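Local coordinates for T CELL surface glycoprotein CD4 (Rattus norvegicus, PDB 1CID) that is the membrane-proximal pair of immunoglobulin-like domains (3 and 4) of CD4, a T-cell glycoprotein that as a whole serves as co-receptor for class II MHC, at residues V105-Q111 / M171-V177; C119-T125 / Q145-I149. All blocks are in the same frame, centred on the assembly; numbering follows the deposited sequence.

Contact 1. Residues V105-Q111 / M171-V177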
loop_
_atom_site.group_PDB
_atom_site.type_symbol
_atom_site.label_atom_id
_atom_site.label_comp_id
_atom_site.label_asym_id
_atom_site.label_seq_id
_atom_site.Cartn_x
_atom_site.Cartn_y
_atom_site.Cartn_z
ATOM N N VAL A 105 1.728 1.749 -1.616
ATOM C CA VAL A 105 3.107 1.630 -2.184
ATOM C C VAL A 105 3.789 0.506 -1.335
ATOM O O VAL A 105 3.624 0.678 -0.128
ATOM C CB VAL A 105 4.010 2.809 -2.417
ATOM C CG1 VAL A 105 3.347 4.185 -2.247
ATOM C CG2 VAL A 105 5.308 2.876 -1.638
ATOM N N VAL A 106 4.421 -0.468 -1.981
ATOM C CA VAL A 106 5.132 -1.656 -1.581
ATOM C C VAL A 106 6.652 -1.722 -1.882
ATOM O O VAL A 106 7.131 -1.563 -2.983
ATOM C CB VAL A 106 4.570 -2.959 -2.179
ATOM C CG1 VAL A 106 5.246 -4.210 -1.649
ATOM C CG2 VAL A 106 3.128 -3.036 -1.806
ATOM N N MET A 107 7.392 -2.094 -0.846
ATOM C CA MET A 107 8.844 -2.234 -0.820
ATOM C C MET A 107 9.258 -3.699 -0.696
ATOM O O MET A 107 8.629 -4.394 0.125
ATOM C CB MET A 107 9.437 -1.586 0.433
ATOM C CG MET A 107 10.934 -1.518 0.489
ATOM S SD MET A 107 11.669 -0.427 1.685
ATOM C CE MET A 107 11.564 1.245 1.194
ATOM N N LYS A 108 10.274 -4.001 -1.453
ATOM C CA LYS A 108 10.837 -5.379 -1.397
ATOM C C LYS A 108 12.388 -5.380 -1.343
ATOM O O LYS A 108 13.041 -5.018 -2.359
ATOM C CB LYS A 108 10.427 -6.274 -2.557
ATOM C CG LYS A 108 10.892 -7.800 -2.405
ATOM C CD LYS A 108 10.867 -8.643 -3.631
ATOM C CE LYS A 108 11.357 -10.056 -3.608
ATOM N NZ LYS A 108 10.775 -11.085 -2.656
ATOM N N VAL A 109 12.923 -5.804 -0.188
ATOM C CA VAL A 109 14.372 -5.850 0.050
ATOM C C VAL A 109 14.812 -7.326 -0.080
ATOM O O VAL A 109 14.194 -8.069 0.685
ATOM C CB VAL A 109 14.935 -5.431 1.409
ATOM C CG1 VAL A 109 16.467 -5.251 1.506
ATOM C CG2 VAL A 109 14.376 -4.131 1.935
ATOM N N THR A 110 15.778 -7.553 -0.932
ATOM C CA THR A 110 16.396 -8.825 -1.150
ATOM C C THR A 110 17.909 -8.724 -1.405
ATOM O O THR A 110 18.499 -7.764 -1.837
ATOM C CB THR A 110 15.782 -9.673 -2.322
ATOM O OG1 THR A 110 16.074 -8.959 -3.552
ATOM C CG2 THR A 110 14.304 -9.994 -2.097
ATOM N N GLN A 111 18.522 -9.827 -1.092
ATOM C CA GLN A 111 19.891 -10.293 -1.202
ATOM C C GLN A 111 19.772 -11.492 -2.173
ATOM O O GLN A 111 19.515 -12.656 -1.779
ATOM C CB GLN A 111 20.471 -10.789 0.101
ATOM C CG GLN A 111 21.953 -11.051 -0.046
ATOM C CD GLN A 111 22.710 -11.309 1.215
ATOM O OE1 GLN A 111 22.467 -11.504 2.404
ATOM N NE2 GLN A 111 24.012 -11.308 0.942
ATOM N N MET A 171 8.814 5.274 4.823
ATOM C CA MET A 171 8.972 3.885 5.366
ATOM C C MET A 171 10.410 3.359 5.210
ATOM O O MET A 171 11.156 4.044 4.479
ATOM C CB MET A 171 8.064 2.844 4.773
ATOM C CG MET A 171 8.246 2.838 3.278
ATOM S SD MET A 171 7.691 1.132 2.824
ATOM C CE MET A 171 7.787 1.558 1.092
ATOM N N ASP A 172 10.564 2.234 5.892
ATOM C CA ASP A 172 11.834 1.495 5.908
ATOM C C ASP A 172 11.613 -0.012 6.087
ATOM O O ASP A 172 10.616 -0.471 6.567
ATOM C CB ASP A 172 12.793 1.885 7.009
ATOM C CG ASP A 172 12.403 1.510 8.417
ATOM O OD1 ASP A 172 11.742 2.259 9.208
ATOM O OD2 ASP A 172 12.862 0.393 8.755
ATOM N N SER A 173 12.608 -0.767 5.804
ATOM C CA SER A 173 12.620 -2.207 5.933
ATOM C C SER A 173 14.066 -2.716 6.093
ATOM O O SER A 173 14.966 -2.173 5.386
ATOM C CB SER A 173 12.002 -2.508 4.587
ATOM O OG SER A 173 11.534 -3.835 4.677
ATOM N N LYS A 174 14.331 -3.678 6.992
ATOM C CA LYS A 174 15.584 -4.267 7.282
ATOM C C LYS A 174 15.622 -5.739 6.835
ATOM O O LYS A 174 14.680 -6.513 6.847
ATOM C CB LYS A 174 15.942 -4.540 8.726
ATOM C CG LYS A 174 15.436 -3.615 9.810
ATOM C CD LYS A 174 16.305 -2.392 9.879
ATOM C CE LYS A 174 15.974 -1.669 11.167
ATOM N NZ LYS A 174 16.382 -2.597 12.261
ATOM N N ILE A 175 16.864 -6.011 6.566
ATOM C CA ILE A 175 17.474 -7.250 6.156
ATOM C C ILE A 175 18.896 -7.393 6.778
ATOM O O ILE A 175 19.776 -6.490 6.923
ATOM C CB ILE A 175 17.462 -7.240 4.605
ATOM C CG1 ILE A 175 17.821 -8.721 4.244
ATOM C CG2 ILE A 175 18.354 -6.153 3.969
ATOM C CD1 ILE A 175 17.650 -8.935 2.705
ATOM N N GLN A 176 19.040 -8.656 7.191
ATOM C CA GLN A 176 20.301 -9.172 7.725
ATOM C C GLN A 176 20.921 -9.829 6.463
ATOM O O GLN A 176 20.409 -10.796 5.795
ATOM C CB GLN A 176 20.198 -10.089 8.918
ATOM C CG GLN A 176 21.255 -11.151 8.955
ATOM C CD GLN A 176 21.439 -12.103 10.063
ATOM O OE1 GLN A 176 20.882 -13.180 10.150
ATOM N NE2 GLN A 176 22.349 -11.697 10.946
ATOM N N VAL A 177 22.086 -9.295 6.128
ATOM C CA VAL A 177 22.873 -9.850 4.987
ATOM C C VAL A 177 23.885 -10.785 5.670
ATOM O O VAL A 177 24.030 -11.501 4.658
ATOM C CB VAL A 177 23.537 -8.731 4.181
ATOM C CG1 VAL A 177 24.232 -9.260 2.947
ATOM C CG2 VAL A 177 22.577 -7.604 3.825
ATOM O OXT VAL A 177 23.939 -11.751 6.580
#
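Strands 105-110 and 171-176, with Val109 facing Ile175, run in nearly the same direction at an angle of 16° and approach to 7.5 Å between their axes, too far apart for backbone hydrogen bonds, so side chains carry the contact. Residues alternate along both strands: Met107, Val109, Met171, Ser173 and Ile175 point toward the opposite strand, while Lys108 and Lys174 point away, as suits their charge. At the buried end the two methionines slide past one another in opposite directions. Met171 has CG between its backbone N and carbonyl carbon (chi1 56°), and the chain beyond is extended; its CE therefore reaches across to Met107 CB at 3.6 Å and also lies 3.9 Å from Val105 CG2. Met107, with CG anti to its backbone N (chi1 -173°), carries SD to 3.6 Å from Ser173 CB, and the bend at chi3 sets only the direction of CE. The small Ser173 lets the sulfur come close; its CB also lies 3.9 Å from Val109 CG2, while its hydroxyl is hydrogen-bonded to that of Ser8. Farther on, Val109 CG1 packs obliquely on Ile175 CG2, two branched side chains well suited to strands. The strands correspond to the first (A) and last (G) of the second immunoglobulin domain; 168-176 is an edge strand of its sheet, while 97-110 is shared with the preceding domain, whose strand 4-8 pairs with it. With apolar branches and flexible thioethers doing most of the touching, the strands are joined mainly by hydrophobic packing rather than by directional bonds.

Contact 2. Residues C119-T125 / Q145-I149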
loop_
_atom_site.group_PDB
_atom_site.type_symbol
_atom_site.label_atom_id
_atom_site.label_comp_id
_atom_site.label_asym_id
_atom_site.label_seq_id
_atom_site.Cartn_x
_atom_site.Cartn_y
_atom_site.Cartn_z
ATOM N N CYS A 119 16.743 -3.094 -3.472
ATOM C CA CYS A 119 15.564 -2.640 -2.741
ATOM C C CYS A 119 14.706 -2.090 -3.839
ATOM O O CYS A 119 15.385 -1.371 -4.574
ATOM C CB CYS A 119 16.041 -1.685 -1.755
ATOM S SG CYS A 119 14.749 -0.766 -0.992
ATOM N N GLU A 120 13.450 -2.532 -3.972
ATOM C CA GLU A 120 12.614 -1.953 -5.008
ATOM C C GLU A 120 11.240 -1.714 -4.353
ATOM O O GLU A 120 10.844 -2.444 -3.447
ATOM C CB GLU A 120 12.172 -2.627 -6.233
ATOM C CG GLU A 120 11.991 -4.099 -6.022
ATOM C CD GLU A 120 11.891 -4.771 -7.408
ATOM O OE1 GLU A 120 11.161 -4.128 -8.213
ATOM O OE2 GLU A 120 12.614 -5.855 -7.400
ATOM N N VAL A 121 10.693 -0.654 -4.916
ATOM C CA VAL A 121 9.359 -0.175 -4.463
ATOM C C VAL A 121 8.379 -0.082 -5.634
ATOM O O VAL A 121 8.788 0.125 -6.816
ATOM C CB VAL A 121 9.703 1.140 -3.746
ATOM C CG1 VAL A 121 9.618 2.413 -4.550
ATOM C CG2 VAL A 121 8.817 1.467 -2.567
ATOM N N MET A 122 7.089 -0.210 -5.441
ATOM C CA MET A 122 6.173 -0.096 -6.588
ATOM C C MET A 122 4.884 0.584 -6.190
ATOM O O MET A 122 4.433 0.326 -5.067
ATOM C CB MET A 122 5.780 -1.426 -7.138
ATOM C CG MET A 122 5.864 -1.259 -8.653
ATOM S SD MET A 122 6.286 -3.024 -9.057
ATOM C CE MET A 122 8.053 -2.601 -9.334
ATOM N N GLY A 123 4.362 1.379 -7.090
ATOM C CA GLY A 123 3.079 2.039 -6.680
ATOM C C GLY A 123 3.365 3.521 -6.807
ATOM O O GLY A 123 4.472 3.911 -7.202
ATOM N N PRO A 124 2.386 4.312 -6.438
ATOM C CA PRO A 124 2.400 5.781 -6.481
ATOM C C PRO A 124 3.334 6.623 -5.609
ATOM O O PRO A 124 3.075 7.101 -4.452
ATOM C CB PRO A 124 0.948 6.213 -6.170
ATOM C CG PRO A 124 0.240 5.037 -5.580
ATOM C CD PRO A 124 1.061 3.812 -5.991
ATOM N N THR A 125 4.469 6.866 -6.299
ATOM C CA THR A 125 5.513 7.682 -5.635
ATOM C C THR A 125 5.737 9.036 -6.292
ATOM O O THR A 125 5.787 9.001 -7.539
ATOM C CB THR A 125 6.876 6.865 -5.514
ATOM O OG1 THR A 125 7.262 6.187 -6.742
ATOM C CG2 THR A 125 6.769 5.961 -4.290
ATOM N N GLN A 145 17.562 8.376 -6.823
ATOM C CA GLN A 145 16.173 8.860 -7.030
ATOM C C GLN A 145 15.434 8.129 -8.155
ATOM O O GLN A 145 14.935 8.623 -9.181
ATOM C CB GLN A 145 16.446 10.320 -7.230
ATOM C CG GLN A 145 15.210 11.169 -7.145
ATOM C CD GLN A 145 15.704 12.599 -7.381
ATOM O OE1 GLN A 145 15.483 13.374 -6.449
ATOM N NE2 GLN A 145 16.334 12.920 -8.526
ATOM N N GLU A 146 15.325 6.851 -7.940
ATOM C CA GLU A 146 14.766 5.780 -8.678
ATOM C C GLU A 146 13.917 4.858 -7.808
ATOM O O GLU A 146 13.612 5.132 -6.630
ATOM C CB GLU A 146 15.853 4.959 -9.304
ATOM C CG GLU A 146 16.853 5.612 -10.227
ATOM C CD GLU A 146 18.089 4.735 -10.361
ATOM O OE1 GLU A 146 18.910 4.534 -9.437
ATOM O OE2 GLU A 146 18.223 4.174 -11.492
ATOM N N LYS A 147 13.474 3.801 -8.514
ATOM C CA LYS A 147 12.532 2.867 -7.878
ATOM C C LYS A 147 13.186 1.537 -7.602
ATOM O O LYS A 147 12.570 0.677 -6.929
ATOM C CB LYS A 147 11.260 2.767 -8.697
ATOM C CG LYS A 147 10.063 3.686 -8.416
ATOM C CD LYS A 147 8.767 3.313 -9.162
ATOM C CE LYS A 147 7.632 4.043 -8.431
ATOM N NZ LYS A 147 6.349 3.372 -8.785
ATOM N N VAL A 148 14.395 1.381 -8.094
ATOM C CA VAL A 148 15.100 0.176 -7.668
ATOM C C VAL A 148 16.584 0.537 -7.541
ATOM O O VAL A 148 17.189 0.877 -8.572
ATOM C CB VAL A 148 14.677 -0.979 -8.508
ATOM C CG1 VAL A 148 15.112 -0.876 -9.934
ATOM C CG2 VAL A 148 15.321 -2.235 -7.920
ATOM N N ILE A 149 17.098 0.515 -6.302
ATOM C CA ILE A 149 18.530 0.746 -6.137
ATOM C C ILE A 149 19.185 -0.582 -5.781
ATOM O O ILE A 149 18.441 -1.371 -5.237
ATOM C CB ILE A 149 18.831 1.792 -5.076
ATOM C CG1 ILE A 149 18.161 1.298 -3.800
ATOM C CG2 ILE A 149 18.301 3.030 -5.798
ATOM C CD1 ILE A 149 18.172 2.319 -2.644
#
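Cys119 and Ile149 form an antiparallel hydrogen-bonded pair: Cys119 N donates to Ile149 O at 3.0 Å, and Ile149 N returns a bond to Cys119 O at 3.1 Å. Their side chains share the inner face, Cys119 CB lying 4.2 Å from Ile149 CG1. The sulfur of Cys119, set anti to the backbone N (chi1 168°), is joined to Cys161 in the disulfide that spans the two sheets of the immunoglobulin sandwich. Glu120 next pairs with Val148 without backbone hydrogen bonds between them. Both turn to the outer face, where Glu120 CB meets Val148 CG2 at 3.6 Å and the carboxylate can stay clear of the hydrophobic interior. Val121 N then donates a straight bond to Lys147 O (3.1 Å, 167° at the hydrogen), while Val121 CG1 crosses the lysine chain at about a right angle, 4.1 Å from its CG. At the turn, Gly123 has a backbone shape in which a side chain would press on the carbonyl of Met122, so glycine suits the place. Its O accepts a hydrogen bond from Lys147 NZ, which approaches tilted 21° from the carbonyl plane. The extended lysine chain delivers that ammonium group both to the turn and to a salt bridge with Glu35; with a leucine here, the Glu35 carboxylate would probably lose its charged mate and the Gly123 carbonyl its side-chain donor. On its other edge, strand 116-122 pairs with strand 97-110 through Glu120 with Lys108 and Met122 with Val106, while the inner face, at Cys119 and Ile149, packs on Leu131 of strand 129-135.

Contacts 1 and 2 meet through strands 97-110 and 116-122, hydrogen-bonded neighbours in one sheet. Contact 2 extends that sheet by a further strand, so backbone hydrogen bonds dominate it; contact 1 joins strand 97-110 to the edge strand of the opposing sheet and depends on side-chain packing. Both are partly buried. Contact 1 runs from a buried methionine end to a more open end at the C terminus, whereas contact 2 divides by face, with the disulfide cysteine inside, Glu120 and Val148 outside, and a charged link at the turn.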